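Local coordinates for protein neurotrypsin (Mus musculus, PDB 6H8M) that is a secreted serine protease of the brain with a role in neuronal plasticity, seen here as its third scavenger receptor cysteine-rich domain, at residues Glu16-Val21 against Ser98-Val103. Sequence-based numbering, arbitrary orientation.
Sequences EGRVEV and SEDAGV
D100 sets its CB against the aliphatic part of R18, 3.7 Å from R18 CD, in the buried interior of this SRCR domain, where strand 18-23 meets the approach to strand 102-105. D100 OD2 lies 4.3 Å from R18 NE but well off the guanidinium plane, so any attraction is probably one of charge alone, with no N-H aimed at it; that oxygen is hydrogen-bonded to H97 ND1 and G64 N. R18 instead turns its edge to E20: CG runs anti to the backbone N (chi1 179°), the chain bends at chi3 (60°), and NE and NH2 grip E20 OE1 side-on in a salt bridge, each at 3.0 Å, while NH1 pairs with D10. A leucine in place of R18 would probably leave E20 OE1 without these two donors and D10 without this salt bridge, though E20 OE2 would still have R7. Next, A101 O receives V19 N at 3.0 Å, and a water bridges the same oxygen to V19 O. G102 then passes R18 as a non-hydrogen-bonded antiparallel pair, the CA atoms only 4.0 Å apart, with G102 CA 3.3 Å from G17 O. At V103 the backbones close a hydrogen-bonded pair, N to O in both directions, with G17, the residue at which the first chain turns its corner. On the side facing helix 37-46, V103 CG1 meets V19 CG2 at 3.8 Å, the two valines crossing at about a right angle.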
loop_
_atom_site.group_PDB
_atom_site.type_symbol
_atom_site.label_atom_id
_atom_site.label_comp_id
_atom_site.label_asym_id
_atom_site.label_seq_id
_atom_site.Cartn_x
_atom_site.Cartn_y
_atom_site.Cartn_z
ATOM N N GLU A 16 -2.390 -11.076 0.929
ATOM C CA GLU A 16 -2.351 -10.227 -0.225
ATOM C C GLU A 16 -3.665 -9.440 -0.304
ATOM O O GLU A 16 -4.632 -9.736 0.346
ATOM C CB GLU A 16 -2.220 -11.056 -1.493
ATOM C CG GLU A 16 -3.458 -11.895 -1.789
ATOM C CD GLU A 16 -3.426 -12.716 -3.070
ATOM O OE1 GLU A 16 -2.330 -13.062 -3.511
ATOM O OE2 GLU A 16 -4.511 -13.008 -3.598
ATOM N N GLY A 17 -3.608 -8.304 -0.974
ATOM C CA GLY A 17 -4.812 -7.553 -1.281
ATOM C C GLY A 17 -4.518 -6.068 -1.491
ATOM O O GLY A 17 -3.324 -5.651 -1.467
ATOM N N ARG A 18 -5.587 -5.279 -1.645
ATOM C CA ARG A 18 -5.464 -3.804 -1.774
ATOM C C ARG A 18 -5.123 -3.242 -0.387
ATOM O O ARG A 18 -5.792 -3.636 0.589
ATOM C CB ARG A 18 -6.776 -3.211 -2.294
ATOM C CG ARG A 18 -6.758 -1.697 -2.448
ATOM C CD ARG A 18 -8.089 -1.149 -2.925
ATOM N NE ARG A 18 -9.175 -1.448 -2.001
ATOM C CZ ARG A 18 -9.927 -2.541 -2.052
ATOM N NH1 ARG A 18 -9.713 -3.450 -2.989
ATOM N NH2 ARG A 18 -10.890 -2.723 -1.168
ATOM N N VAL A 19 -4.143 -2.338 -0.319
ATOM C CA VAL A 19 -3.699 -1.718 0.957
ATOM C C VAL A 19 -4.687 -0.660 1.391
ATOM O O VAL A 19 -5.041 0.202 0.587
ATOM C CB VAL A 19 -2.306 -1.083 0.809
ATOM C CG1 VAL A 19 -1.926 -0.566 2.208
ATOM C CG2 VAL A 19 -1.298 -2.116 0.315
ATOM N N GLU A 20 -5.230 -0.788 2.623
ATOM C CA GLU A 20 -6.039 0.258 3.192
ATOM C C GLU A 20 -5.360 0.739 4.475
ATOM O O GLU A 20 -4.787 -0.056 5.254
ATOM C CB GLU A 20 -7.492 -0.192 3.383
ATOM C CG GLU A 20 -8.125 -0.491 2.006
ATOM C CD GLU A 20 -9.604 -0.668 1.879
ATOM O OE1 GLU A 20 -10.099 -0.579 0.722
ATOM O OE2 GLU A 20 -10.203 -0.887 2.928
ATOM N N VAL A 21 -5.466 2.050 4.711
ATOM C CA VAL A 21 -4.842 2.643 5.857
ATOM C C VAL A 21 -5.856 3.541 6.558
ATOM O O VAL A 21 -6.745 4.107 5.909
ATOM C CB VAL A 21 -3.606 3.450 5.462
ATOM C CG1 VAL A 21 -2.668 2.616 4.628
ATOM C CG2 VAL A 21 -4.005 4.675 4.651
ATOM N N SER A 98 -9.051 3.661 -9.447
ATOM C CA SER A 98 -8.511 2.769 -10.475
ATOM C C SER A 98 -6.988 2.589 -10.348
ATOM O O SER A 98 -6.469 1.676 -10.936
ATOM C CB SER A 98 -8.929 3.261 -11.825
ATOM O OG SER A 98 -8.458 4.565 -12.052
ATOM N N GLU A 99 -6.301 3.426 -9.555
ATOM C CA GLU A 99 -4.842 3.380 -9.335
ATOM C C GLU A 99 -4.493 2.904 -7.916
ATOM O O GLU A 99 -3.325 2.988 -7.487
ATOM C CB GLU A 99 -4.250 4.787 -9.571
ATOM C CG GLU A 99 -4.425 5.294 -11.002
ATOM C CD GLU A 99 -4.292 6.809 -11.108
ATOM O OE1 GLU A 99 -5.224 7.510 -10.717
ATOM O OE2 GLU A 99 -3.230 7.275 -11.539
ATOM N N ASP A 100 -5.458 2.316 -7.209
ATOM C CA ASP A 100 -5.227 1.864 -5.831
ATOM C C ASP A 100 -4.126 0.810 -5.784
ATOM O O ASP A 100 -4.085 -0.124 -6.635
ATOM C CB ASP A 100 -6.496 1.316 -5.186
ATOM C CG ASP A 100 -7.474 2.419 -4.742
ATOM O OD1 ASP A 100 -7.067 3.616 -4.654
ATOM O OD2 ASP A 100 -8.627 2.064 -4.441
ATOM N N ALA A 101 -3.243 0.922 -4.787
ATOM C CA ALA A 101 -2.081 0.051 -4.644
ATOM C C ALA A 101 -2.436 -1.196 -3.834
ATOM O O ALA A 101 -3.308 -1.136 -2.941
ATOM C CB ALA A 101 -1.009 0.864 -3.914
ATOM N N GLY A 102 -1.628 -2.219 -4.047
ATOM C CA GLY A 102 -1.783 -3.502 -3.406
ATOM C C GLY A 102 -0.466 -4.185 -3.204
ATOM O O GLY A 102 0.544 -3.714 -3.739
ATOM N N VAL A 103 -0.469 -5.372 -2.560
ATOM C CA VAL A 103 0.698 -6.133 -2.271
ATOM C C VAL A 103 0.374 -7.638 -2.305
ATOM O O VAL A 103 -0.784 -7.986 -2.067
ATOM C CB VAL A 103 1.297 -5.797 -0.898
ATOM C CG1 VAL A 103 1.605 -4.301 -0.790
ATOM C CG2 VAL A 103 0.404 -6.218 0.240
HETATM O O HOH W 1 -4.706 1.116 -1.899
#